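Local coordinates for bifunctional protein PutA (PDB 5UR2) that probably oxidises L-proline to L-glutamate in two steps, pairing a flavin-dependent proline dehydrogenase with an NAD-dependent L-glutamate gamma-semialdehyde dehydrogenase in one chain, at residues B[807-812]-B[817-822]; B[167-172]-B[191-196]. All blocks are in the same frame, centred on the assembly; numbering follows the deposited sequence.

Interaction 1 (B[807-812]-B[817-822]); sequences IEIHPA and AYMGPV
I809 and M819 form a single parallel beta bridge where the connection between helix 790-806 and helix 825-841 of the aldehyde dehydrogenase part turns back on itself. Two backbone hydrogen bonds define the bridge: M819 N gives to E808 O at 3.3 Å, and M819 O accepts from H810 N at 3.1 Å. Y818 N adds a third at 2.8 Å to the same E808 carbonyl, so one oxygen grips two successive amides. I809 CA adds a CA-H...O contact to M819 O, and another from G820 CA to H810 O carries the pairing one step on.

The apolar contacts begin with I807, whose CG2 sits over the Y818 ring in a CH-pi contact, 4.1 Å from the centroid and 11° off the normal. I807 CD1 touches Y818 CD1. With CG anti to the backbone N (chi1 -169°), Y818 swings its ring out to I807 and onto I769 and Y770 of helix 761-773. I809 and M819 lie side by side and point the same way, CG1 against CG at 3.6 Å, while M819 also touches F773 of that helix.

H810 rests its CB on A817 CB at 3.8 Å and turns a ring edge to A817 CA. E808 is shared: OE2 makes a salt bridge with K816, and OE1 receives H810 NE2 at 3.0 Å, a nearly straight bond lying in the imidazole plane but meeting the carboxylate from above its own plane.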
loop_
_atom_site.group_PDB
_atom_site.type_symbol
_atom_site.label_atom_id
_atom_site.label_comp_id
_atom_site.label_asym_id
_atom_site.label_seq_id
_atom_site.Cartn_x
_atom_site.Cartn_y
_atom_site.Cartn_z
ATOM N N ILE B 807 23.114 -38.686 2.173
ATOM C CA ILE B 807 23.073 -37.761 1.043
ATOM C C ILE B 807 24.424 -37.750 0.342
ATOM O O ILE B 807 25.477 -37.931 0.962
ATOM C CB ILE B 807 22.641 -36.340 1.459
ATOM C CG1 ILE B 807 23.654 -35.708 2.398
ATOM C CG2 ILE B 807 21.253 -36.389 2.104
ATOM C CD1 ILE B 807 23.319 -34.275 2.726
ATOM N N GLU B 808 24.389 -37.542 -0.970
ATOM C CA GLU B 808 25.561 -37.704 -1.817
ATOM C C GLU B 808 26.164 -36.350 -2.186
ATOM O O GLU B 808 25.443 -35.394 -2.480
ATOM C CB GLU B 808 25.200 -38.485 -3.083
ATOM C CG GLU B 808 24.544 -39.833 -2.799
ATOM C CD GLU B 808 24.461 -40.727 -4.024
ATOM O OE1 GLU B 808 25.479 -40.864 -4.747
ATOM O OE2 GLU B 808 23.365 -41.271 -4.273
ATOM N N ILE B 809 27.491 -36.284 -2.181
ATOM C CA ILE B 809 28.241 -35.079 -2.518
ATOM C C ILE B 809 28.968 -35.342 -3.833
ATOM O O ILE B 809 29.751 -36.293 -3.932
ATOM C CB ILE B 809 29.235 -34.709 -1.404
ATOM C CG1 ILE B 809 28.525 -34.559 -0.054
ATOM C CG2 ILE B 809 30.002 -33.451 -1.753
ATOM C CD1 ILE B 809 28.568 -35.815 0.809
ATOM N N HIS B 810 28.705 -34.525 -4.842
ATOM C CA HIS B 810 29.295 -34.719 -6.157
ATOM C C HIS B 810 29.573 -33.376 -6.805
ATOM O O HIS B 810 28.996 -32.354 -6.408
ATOM C CB HIS B 810 28.375 -35.517 -7.092
ATOM C CG HIS B 810 28.131 -36.918 -6.657
ATOM N ND1 HIS B 810 29.118 -37.882 -6.664
ATOM C CD2 HIS B 810 26.999 -37.537 -6.247
ATOM C CE1 HIS B 810 28.609 -39.028 -6.249
ATOM N NE2 HIS B 810 27.325 -38.847 -5.988
ATOM N N PRO B 811 30.417 -33.350 -7.844
ATOM C CA PRO B 811 30.446 -32.195 -8.737
ATOM C C PRO B 811 29.030 -31.817 -9.135
ATOM O O PRO B 811 28.165 -32.680 -9.313
ATOM C CB PRO B 811 31.253 -32.694 -9.940
ATOM C CG PRO B 811 32.177 -33.720 -9.367
ATOM C CD PRO B 811 31.383 -34.390 -8.252
ATOM N N ALA B 812 28.791 -30.511 -9.231
ATOM C CA ALA B 812 27.432 -30.031 -9.459
ATOM C C ALA B 812 26.892 -30.515 -10.801
ATOM O O ALA B 812 25.682 -30.697 -10.961
ATOM C CB ALA B 812 27.406 -28.499 -9.363
ATOM N N ALA B 817 24.061 -35.221 -7.459
ATOM C CA ALA B 817 24.578 -34.434 -6.344
ATOM C C ALA B 817 23.429 -33.954 -5.458
ATOM O O ALA B 817 22.496 -33.309 -5.946
ATOM C CB ALA B 817 25.371 -33.241 -6.869
ATOM N N TYR B 818 23.476 -34.284 -4.162
ATOM C CA TYR B 818 22.637 -33.541 -3.229
ATOM C C TYR B 818 23.307 -32.218 -2.879
ATOM O O TYR B 818 22.693 -31.161 -2.992
ATOM C CB TYR B 818 22.349 -34.347 -1.962
ATOM C CG TYR B 818 21.284 -33.725 -1.083
ATOM C CD1 TYR B 818 21.583 -32.680 -0.204
ATOM C CD2 TYR B 818 19.974 -34.173 -1.139
ATOM C CE1 TYR B 818 20.597 -32.114 0.599
ATOM C CE2 TYR B 818 18.987 -33.621 -0.353
ATOM C CZ TYR B 818 19.287 -32.592 0.507
ATOM O OH TYR B 818 18.269 -32.067 1.282
ATOM N N MET B 819 24.569 -32.253 -2.467
ATOM C CA MET B 819 25.363 -31.041 -2.370
ATOM C C MET B 819 26.599 -31.152 -3.257
ATOM O O MET B 819 27.102 -32.254 -3.527
ATOM C CB MET B 819 25.748 -30.718 -0.918
ATOM C CG MET B 819 26.181 -31.877 -0.078
ATOM S SD MET B 819 26.438 -31.389 1.656
ATOM C CE MET B 819 27.998 -30.524 1.543
ATOM N N GLY B 820 27.048 -29.995 -3.750
ATOM C CA GLY B 820 28.302 -29.885 -4.459
ATOM C C GLY B 820 29.331 -29.160 -3.620
ATOM O O GLY B 820 29.278 -29.192 -2.390
ATOM N N PRO B 821 30.255 -28.450 -4.262
ATOM C CA PRO B 821 31.335 -27.775 -3.530
ATOM C C PRO B 821 30.904 -26.407 -3.008
ATOM O O PRO B 821 29.875 -25.868 -3.396
ATOM C CB PRO B 821 32.430 -27.637 -4.597
ATOM C CG PRO B 821 31.609 -27.364 -5.869
ATOM C CD PRO B 821 30.332 -28.216 -5.717
ATOM N N VAL B 822 31.727 -25.834 -2.116
ATOM C CA VAL B 822 31.528 -24.433 -1.736
ATOM C C VAL B 822 32.233 -23.556 -2.769
ATOM O O VAL B 822 32.894 -24.065 -3.677
ATOM C CB VAL B 822 32.020 -24.120 -0.307
ATOM C CG1 VAL B 822 31.145 -24.820 0.741
ATOM C CG2 VAL B 822 33.512 -24.466 -0.142
#

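Interaction 2 (B[167-172]-B[191-196]); sequences TWLAKD and PKVNVS
In the crossover that links strand 138-144 to strand 194-197, helix 152-173 lies on the outside of the sheet, and L169 comes down from it onto V193. The two side chains cross obliquely. V193 does the work with both of its methyls. CG1, set anti to the backbone N (chi1 173°), faces L169 CB at 3.9 Å and is 4.0 Å from L169 CD1. CG2 is directed instead at the helix backbone, 3.7 Å from L169 O and 4.3 Å from A170 N, so the valine fork bears on the leucine side chain and on the peptide that follows it.

This is the right-handed beta-alpha-beta unit of the proline dehydrogenase TIM barrel, in which strands 138-144 and 194-197 are parallel neighbours and the helix packs over them from outside. The backbones come closest at A170 and V193, whose CA atoms are 6.4 Å apart, consistent with the small alanine side chain there. V193 also touches A173 near the helix end, and V195, two residues on and turned to the same layer, lies under L165 and V166 one turn back.

N194, between these two valines, points away from the helix, and its OD1 hydrogen-bonds T141 OG1 on strand 138-144. No hydrogen bond joins the two segments: even where L169 O comes in, its neighbour across the contact is the V193 CG2 methyl and not a donor.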
loop_
_atom_site.group_PDB
_atom_site.type_symbol
_atom_site.label_atom_id
_atom_site.label_comp_id
_atom_site.label_asym_id
_atom_site.label_seq_id
_atom_site.Cartn_x
_atom_site.Cartn_y
_atom_site.Cartn_z
ATOM N N THR B 167 9.336 -65.070 3.914
ATOM C CA THR B 167 9.803 -66.397 4.311
ATOM C C THR B 167 8.888 -66.989 5.375
ATOM O O THR B 167 8.459 -68.145 5.279
ATOM C CB THR B 167 11.254 -66.325 4.803
ATOM O OG1 THR B 167 12.103 -65.870 3.741
ATOM C CG2 THR B 167 11.749 -67.707 5.269
ATOM N N TRP B 168 8.554 -66.191 6.384
ATOM C CA TRP B 168 7.788 -66.683 7.524
ATOM C C TRP B 168 6.327 -66.982 7.163
ATOM O O TRP B 168 5.765 -67.981 7.626
ATOM C CB TRP B 168 7.900 -65.660 8.652
ATOM C CG TRP B 168 7.008 -65.894 9.782
ATOM C CD1 TRP B 168 7.249 -66.686 10.862
ATOM C CD2 TRP B 168 5.722 -65.309 9.982
ATOM N NE1 TRP B 168 6.185 -66.637 11.725
ATOM C CE2 TRP B 168 5.231 -65.798 11.209
ATOM C CE3 TRP B 168 4.938 -64.413 9.245
ATOM C CZ2 TRP B 168 3.983 -65.430 11.717
ATOM C CZ3 TRP B 168 3.698 -64.050 9.745
ATOM C CH2 TRP B 168 3.230 -64.560 10.972
ATOM N N LEU B 169 5.682 -66.123 6.359
ATOM C CA LEU B 169 4.293 -66.383 5.966
ATOM C C LEU B 169 4.186 -67.574 5.015
ATOM O O LEU B 169 3.263 -68.392 5.139
ATOM C CB LEU B 169 3.661 -65.144 5.338
ATOM C CG LEU B 169 2.533 -64.503 6.137
ATOM C CD1 LEU B 169 1.867 -63.383 5.342
ATOM C CD2 LEU B 169 1.518 -65.567 6.522
ATOM N N ALA B 170 5.098 -67.677 4.046
ATOM C CA ALA B 170 5.101 -68.858 3.187
ATOM C C ALA B 170 5.272 -70.130 4.015
ATOM O O ALA B 170 4.577 -71.131 3.784
ATOM C CB ALA B 170 6.205 -68.753 2.129
ATOM N N LYS B 171 6.153 -70.084 5.020
ATOM C CA LYS B 171 6.396 -71.252 5.861
ATOM C C LYS B 171 5.138 -71.660 6.622
ATOM O O LYS B 171 4.784 -72.841 6.663
ATOM C CB LYS B 171 7.550 -70.975 6.825
ATOM C CG LYS B 171 7.878 -72.152 7.771
ATOM C CD LYS B 171 8.206 -73.446 7.015
ATOM C CE LYS B 171 9.449 -73.307 6.136
ATOM N NZ LYS B 171 9.661 -74.518 5.280
ATOM N N ASP B 172 4.449 -70.698 7.236
ATOM C CA ASP B 172 3.227 -71.047 7.956
ATOM C C ASP B 172 2.142 -71.542 7.000
ATOM O O ASP B 172 1.380 -72.456 7.339
ATOM C CB ASP B 172 2.735 -69.854 8.779
ATOM C CG ASP B 172 1.718 -70.253 9.833
ATOM O OD1 ASP B 172 2.141 -70.720 10.915
ATOM O OD2 ASP B 172 0.504 -70.096 9.595
ATOM N N PRO B 191 -1.406 -68.479 -5.446
ATOM C CA PRO B 191 -0.652 -68.364 -4.198
ATOM C C PRO B 191 -1.599 -68.116 -3.035
ATOM O O PRO B 191 -2.561 -67.354 -3.150
ATOM C CB PRO B 191 0.273 -67.170 -4.453
ATOM C CG PRO B 191 0.378 -67.099 -5.953
ATOM C CD PRO B 191 -0.932 -67.542 -6.477
ATOM N N LYS B 192 -1.345 -68.805 -1.919
ATOM C CA LYS B 192 -2.093 -68.544 -0.697
ATOM C C LYS B 192 -1.559 -67.339 0.070
ATOM O O LYS B 192 -2.250 -66.842 0.969
ATOM C CB LYS B 192 -2.057 -69.764 0.219
ATOM C CG LYS B 192 -2.820 -70.947 -0.301
ATOM C CD LYS B 192 -2.671 -72.111 0.659
ATOM C CE LYS B 192 -3.165 -73.391 0.036
ATOM N NZ LYS B 192 -2.082 -73.906 -0.843
ATOM N N VAL B 193 -0.359 -66.860 -0.263
ATOM C CA VAL B 193 0.284 -65.755 0.433
ATOM C C VAL B 193 0.583 -64.663 -0.581
ATOM O O VAL B 193 1.104 -64.942 -1.665
ATOM C CB VAL B 193 1.571 -66.202 1.149
ATOM C CG1 VAL B 193 2.305 -64.988 1.730
ATOM C CG2 VAL B 193 1.246 -67.205 2.230
ATOM N N ASN B 194 0.249 -63.426 -0.226
ATOM C CA ASN B 194 0.282 -62.288 -1.135
ATOM C C ASN B 194 0.786 -61.100 -0.330
ATOM O O ASN B 194 0.208 -60.778 0.710
ATOM C CB ASN B 194 -1.125 -62.046 -1.711
ATOM C CG ASN B 194 -1.165 -60.980 -2.812
ATOM O OD1 ASN B 194 -0.678 -59.859 -2.635
ATOM N ND2 ASN B 194 -1.793 -61.320 -3.940
ATOM N N VAL B 195 1.872 -60.467 -0.774
ATOM C CA VAL B 195 2.398 -59.313 -0.057
ATOM C C VAL B 195 2.471 -58.127 -1.014
ATOM O O VAL B 195 2.666 -58.281 -2.224
ATOM C CB VAL B 195 3.778 -59.570 0.611
ATOM C CG1 VAL B 195 3.748 -60.847 1.442
ATOM C CG2 VAL B 195 4.924 -59.568 -0.403
ATOM N N SER B 196 2.250 -56.936 -0.455
ATOM C CA SER B 196 2.311 -55.675 -1.177
ATOM C C SER B 196 3.490 -54.872 -0.668
ATOM O O SER B 196 3.723 -54.808 0.544
ATOM C CB SER B 196 1.029 -54.856 -1.006
ATOM O OG SER B 196 -0.063 -55.501 -1.638
#

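How the interactions relate
Interactions 1 and 2 lie in different catalytic parts of the chain, their centres 42 Å apart and their nearest atoms about 24 Å apart, so neither touches the other. Interaction 2 is a buried contact and joins two regular elements, a barrel helix and the sheet beneath it, through a few methyl groups. Interaction 1 is only partly buried and ties a loop to itself; it combines main-chain hydrogen bonds, a carboxylate shared by a histidine and a lysine, and apolar contacts. It also buries more surface, 450 Å² against 136 Å². The two share no structural element.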